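PDB 3H6E: carbohydrate kinase, FGGY from Novosphingobium aromaticivorans, which probably phosphorylates a sugar or sugar-like substrate as a kinase of the FGGY family, although its particular substrate is not established. Local coordinates for residues A[73-78]-A[427-432]; A[245-250]-A[415-420]. All coordinates share one frame; numbering follows the deposited sequence.

Contact 1: residues A[73-78]-A[427-432]; sequences VPVGHG and FGALRL
V73 and A429 meet where a short turn from late in the chain presses on the central sheet of an actin-like ATPase domain, the fold of FGGY carbohydrate kinases. Strand 71-76 runs between strands 9-13 and 226-232, parallel to both, so V73 is well inside the sheet and offers its side chain to whatever covers this face. Both branches of V73 are used: CG2, which is anti to the backbone N, comes within 3.6 Å of A429 CB, and CG1 lies 3.9 Å from the same methyl. A429 CB is therefore received by the forked end of the valine. A single methyl suits this place because it lets the turn come down close to the strand, the two CA atoms of V73 and A429 being 6.7 Å apart.

Alternation along the strand brings V75 to the same face, while P74 points away and packs on V227. On the other segment, A429 and L432 lie three residues apart, L432 N bonding to A429 O, and both side chains point at the strand; the longer leucine reaches V73 CG2 with CD2, at 4.3 Å. No hydrogen bond joins the segments, so the fit is apolar, the methyls of two valines and a leucine gathered about the CB of A429. R431, between A429 and L432 in sequence, takes no part and bonds to the carbonyls of L239 and P435. V10, L228 and L231 from the neighbouring strands extend the apolar layer. In V75 it is CG1 that stands anti to the backbone N (chi1 176°), which leaves CG2 as the branch facing A429 CB, again at 4.3 Å.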
loop_
_atom_site.group_PDB
_atom_site.type_symbol
_atom_site.label_atom_id
_atom_site.label_comp_id
_atom_site.label_asym_id
_atom_site.label_seq_id
_atom_site.Cartn_x
_atom_site.Cartn_y
_atom_site.Cartn_z
ATOM N N VAL A 73 7.702 16.822 4.132
ATOM C CA VAL A 73 7.523 15.444 4.574
ATOM C C VAL A 73 7.642 14.460 3.411
ATOM O O VAL A 73 6.920 14.566 2.424
ATOM C CB VAL A 73 6.197 15.248 5.332
ATOM C CG1 VAL A 73 5.125 16.176 4.788
ATOM C CG2 VAL A 73 5.762 13.784 5.281
ATOM N N PRO A 74 8.577 13.504 3.531
ATOM C CA PRO A 74 8.937 12.527 2.497
ATOM C C PRO A 74 8.021 11.313 2.496
ATOM O O PRO A 74 7.571 10.881 3.555
ATOM C CB PRO A 74 10.355 12.092 2.902
ATOM C CG PRO A 74 10.732 12.948 4.098
ATOM C CD PRO A 74 9.448 13.386 4.707
ATOM N N VAL A 75 7.756 10.774 1.310
ATOM C CA VAL A 75 6.937 9.578 1.155
ATOM C C VAL A 75 7.585 8.651 0.132
ATOM O O VAL A 75 7.961 9.085 -0.957
ATOM C CB VAL A 75 5.516 9.921 0.677
ATOM C CG1 VAL A 75 4.721 8.648 0.427
ATOM C CG2 VAL A 75 4.812 10.807 1.688
ATOM N N GLY A 76 7.717 7.378 0.485
ATOM C CA GLY A 76 8.365 6.423 -0.394
ATOM C C GLY A 76 7.622 5.110 -0.523
ATOM O O GLY A 76 7.029 4.616 0.437
ATOM N N HIS A 77 7.644 4.548 -1.723
ATOM C CA HIS A 77 7.123 3.213 -1.931
ATOM C C HIS A 77 7.960 2.233 -1.108
ATOM O O HIS A 77 9.095 2.537 -0.724
ATOM C CB HIS A 77 7.174 2.848 -3.415
ATOM C CG HIS A 77 8.555 2.556 -3.915
ATOM N ND1 HIS A 77 9.144 1.318 -3.785
ATOM C CD2 HIS A 77 9.462 3.340 -4.546
ATOM C CE1 HIS A 77 10.357 1.352 -4.309
ATOM N NE2 HIS A 77 10.574 2.567 -4.778
ATOM N N GLY A 78 7.401 1.059 -0.836
ATOM C CA GLY A 78 8.088 0.058 -0.041
ATOM C C GLY A 78 9.007 -0.839 -0.847
ATOM O O GLY A 78 9.172 -0.658 -2.055
ATOM N N PHE A 427 -2.049 13.552 0.115
ATOM C CA PHE A 427 -2.638 14.324 1.207
ATOM C C PHE A 427 -2.257 13.794 2.585
ATOM O O PHE A 427 -1.877 14.564 3.468
ATOM C CB PHE A 427 -4.163 14.395 1.099
ATOM C CG PHE A 427 -4.824 14.899 2.354
ATOM C CD1 PHE A 427 -4.678 16.221 2.744
ATOM C CD2 PHE A 427 -5.568 14.047 3.154
ATOM C CE1 PHE A 427 -5.270 16.687 3.901
ATOM C CE2 PHE A 427 -6.165 14.508 4.313
ATOM C CZ PHE A 427 -6.016 15.832 4.686
ATOM N N GLY A 428 -2.371 12.481 2.762
ATOM C CA GLY A 428 -2.165 11.854 4.055
ATOM C C GLY A 428 -1.071 12.469 4.903
ATOM O O GLY A 428 -1.265 12.715 6.090
ATOM N N ALA A 429 0.082 12.718 4.294
ATOM C CA ALA A 429 1.247 13.220 5.016
ATOM C C ALA A 429 0.982 14.512 5.794
ATOM O O ALA A 429 1.555 14.727 6.858
ATOM C CB ALA A 429 2.416 13.402 4.065
ATOM N N LEU A 430 0.125 15.376 5.263
ATOM C CA LEU A 430 -0.232 16.610 5.958
ATOM C C LEU A 430 -0.687 16.333 7.386
ATOM O O LEU A 430 -0.373 17.087 8.309
ATOM C CB LEU A 430 -1.335 17.350 5.204
ATOM C CG LEU A 430 -0.909 18.365 4.141
ATOM C CD1 LEU A 430 0.092 17.775 3.163
ATOM C CD2 LEU A 430 -2.131 18.899 3.413
ATOM N N ARG A 431 -1.425 15.241 7.564
ATOM C CA ARG A 431 -1.966 14.883 8.869
ATOM C C ARG A 431 -0.867 14.509 9.860
ATOM O O ARG A 431 -1.126 14.290 11.044
ATOM C CB ARG A 431 -2.979 13.747 8.729
ATOM C CG ARG A 431 -4.154 14.089 7.826
ATOM C CD ARG A 431 -5.423 13.410 8.302
ATOM N NE ARG A 431 -5.575 13.530 9.749
ATOM C CZ ARG A 431 -5.284 12.560 10.610
ATOM N NH1 ARG A 431 -4.833 11.392 10.169
ATOM N NH2 ARG A 431 -5.444 12.751 11.912
ATOM N N LEU A 432 0.361 14.449 9.365
ATOM C CA LEU A 432 1.514 14.176 10.204
ATOM C C LEU A 432 1.926 15.470 10.911
ATOM O O LEU A 432 2.495 15.448 12.008
ATOM C CB LEU A 432 2.657 13.645 9.340
ATOM C CG LEU A 432 3.381 12.375 9.784
ATOM C CD1 LEU A 432 2.454 11.456 10.573
ATOM C CD2 LEU A 432 3.959 11.661 8.569
#

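Contact 2: residues A[245-250]-A[415-420]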
loop_
_atom_site.group_PDB
_atom_site.type_symbol
_atom_site.label_atom_id
_atom_site.label_comp_id
_atom_site.label_asym_id
_atom_site.label_seq_id
_atom_site.Cartn_x
_atom_site.Cartn_y
_atom_site.Cartn_z
ATOM N N ALA A 245 -14.084 11.896 9.642
ATOM C CA ALA A 245 -14.678 11.927 10.974
ATOM C C ALA A 245 -15.179 10.561 11.434
ATOM O O ALA A 245 -15.204 10.284 12.632
ATOM C CB ALA A 245 -15.800 12.956 11.036
ATOM N N GLU A 246 -15.575 9.713 10.485
ATOM C CA GLU A 246 -16.095 8.385 10.815
ATOM C C GLU A 246 -14.985 7.374 11.088
ATOM O O GLU A 246 -15.205 6.362 11.755
ATOM C CB GLU A 246 -16.999 7.846 9.700
ATOM C CG GLU A 246 -18.314 8.591 9.526
ATOM C CD GLU A 246 -18.174 9.803 8.634
ATOM O OE1 GLU A 246 -17.248 9.817 7.797
ATOM O OE2 GLU A 246 -18.989 10.740 8.771
ATOM N N ILE A 247 -13.799 7.639 10.556
ATOM C CA ILE A 247 -12.689 6.713 10.703
ATOM C C ILE A 247 -11.860 7.087 11.920
ATOM O O ILE A 247 -11.925 6.427 12.960
ATOM C CB ILE A 247 -11.801 6.711 9.452
ATOM C CG1 ILE A 247 -12.664 6.614 8.192
ATOM C CG2 ILE A 247 -10.799 5.568 9.511
ATOM C CD1 ILE A 247 -13.595 5.422 8.178
ATOM N N ALA A 248 -11.087 8.157 11.782
ATOM C CA ALA A 248 -10.313 8.697 12.889
ATOM C C ALA A 248 -9.608 7.608 13.685
ATOM O O ALA A 248 -8.685 6.954 13.193
ATOM C CB ALA A 248 -11.205 9.527 13.803
ATOM N N ASP A 249 -10.062 7.411 14.916
ATOM C CA ASP A 249 -9.390 6.515 15.840
ATOM C C ASP A 249 -10.173 5.223 16.043
ATOM O O ASP A 249 -9.737 4.332 16.771
ATOM C CB ASP A 249 -9.212 7.221 17.178
ATOM C CG ASP A 249 -7.815 7.087 17.717
ATOM O OD1 ASP A 249 -6.953 6.553 16.982
ATOM O OD2 ASP A 249 -7.580 7.525 18.866
ATOM N N ASN A 250 -11.329 5.130 15.396
ATOM C CA ASN A 250 -12.221 3.987 15.567
ATOM C C ASN A 250 -11.701 2.705 14.928
ATOM O O ASN A 250 -10.794 2.724 14.092
ATOM C CB ASN A 250 -13.610 4.311 15.005
ATOM C CG ASN A 250 -14.196 5.586 15.589
ATOM O OD1 ASN A 250 -14.159 5.803 16.800
ATOM N ND2 ASN A 250 -14.748 6.435 14.726
ATOM N N ALA A 415 -20.742 -0.481 8.524
ATOM C CA ALA A 415 -20.885 0.738 7.742
ATOM C C ALA A 415 -19.828 0.812 6.643
ATOM O O ALA A 415 -18.690 1.209 6.889
ATOM C CB ALA A 415 -20.809 1.965 8.646
ATOM N N VAL A 416 -20.207 0.418 5.431
ATOM C CA VAL A 416 -19.325 0.526 4.272
ATOM C C VAL A 416 -19.354 1.947 3.714
ATOM O O VAL A 416 -20.418 2.544 3.564
ATOM C CB VAL A 416 -19.737 -0.466 3.169
ATOM C CG1 VAL A 416 -18.852 -0.304 1.941
ATOM C CG2 VAL A 416 -19.681 -1.894 3.697
ATOM N N TYR A 417 -18.184 2.491 3.406
ATOM C CA TYR A 417 -18.086 3.875 2.952
ATOM C C TYR A 417 -17.400 4.023 1.594
ATOM O O TYR A 417 -16.662 3.142 1.151
ATOM C CB TYR A 417 -17.328 4.716 3.980
ATOM C CG TYR A 417 -18.056 4.929 5.286
ATOM C CD1 TYR A 417 -19.193 5.730 5.345
ATOM C CD2 TYR A 417 -17.597 4.350 6.466
ATOM C CE1 TYR A 417 -19.862 5.938 6.537
ATOM C CE2 TYR A 417 -18.257 4.552 7.665
ATOM C CZ TYR A 417 -19.391 5.348 7.695
ATOM O OH TYR A 417 -20.060 5.560 8.881
ATOM N N THR A 418 -17.657 5.154 0.944
ATOM C CA THR A 418 -16.888 5.593 -0.216
ATOM C C THR A 418 -16.702 7.098 -0.092
ATOM O O THR A 418 -17.537 7.778 0.498
ATOM C CB THR A 418 -17.588 5.269 -1.551
ATOM O OG1 THR A 418 -18.929 5.772 -1.526
ATOM C CG2 THR A 418 -17.614 3.766 -1.797
ATOM N N ALA A 419 -15.602 7.611 -0.635
ATOM C CA ALA A 419 -15.270 9.025 -0.502
ATOM C C ALA A 419 -16.135 9.915 -1.398
ATOM O O ALA A 419 -16.628 9.478 -2.435
ATOM C CB ALA A 419 -13.796 9.257 -0.780
ATOM N N ASN A 420 -16.301 11.166 -0.979
ATOM C CA ASN A 420 -17.172 12.119 -1.655
ATOM C C ASN A 420 -16.470 12.803 -2.818
ATOM O O ASN A 420 -17.015 12.907 -3.917
ATOM C CB ASN A 420 -17.626 13.186 -0.662
ATOM C CG ASN A 420 -19.072 13.561 -0.838
ATOM O OD1 ASN A 420 -19.816 12.880 -1.539
ATOM N ND2 ASN A 420 -19.487 14.643 -0.188
#
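This is a partly buried, mainly apolar contact near one end of the C-terminal sheet, between the loop leading into strand 252-256 and the side chain of Y417 on the next-to-last strand, 415-419. E246 and Y417 cross obliquely: the methylene CG of the glutamate lies 3.6 Å from the phenol OH and 3.9 Å from CZ, so the acid contributes its aliphatic stem. Its chain bends at chi2 (85°), and the carboxylate plane is turned 36° from the ring. I247 sends CD1 to within 4.5 Å of Y417 CD2, a looser touch by a buried, wholly apolar side chain.

The loop is shaped by a type II' turn from I247 to N250, in which A248 takes a positive phi (44°). N250 ND2 also donates a nearly straight bond of 3.0 Å to E246 O, approaching from above the carbonyl plane. A serine in place of Y417 would probably leave the E246 methylenes and I247 CD1 without the ring they lie against.

L443 of strand 443-445 touches all three residues, strand 390-394 bonds to the backbone of Y417, and helix 401-410 packs on V416 and T418.

How the contacts relate
From the N terminus, the chain first lays down strand 71-76 in the sheet of the first domain, one half of contact 1. It completes that sheet with strand 226-232, follows helix 233-241 and reaches loop 245-250, which opens contact 2. Strand 252-256 enters the second sheet, and strand 415-419, 164 residues beyond loop 245-250, closes contact 2. Shortly afterwards the chain crosses back, and 427-432 closes contact 1 over a span of 348 residues. The smaller loop thus lies wholly within the larger. Their centres are about 20 Å apart: contact 2 ties the connection between helix 233-241 and strand 252-256 to the second sheet, whereas contact 1 ties the late chain to the first.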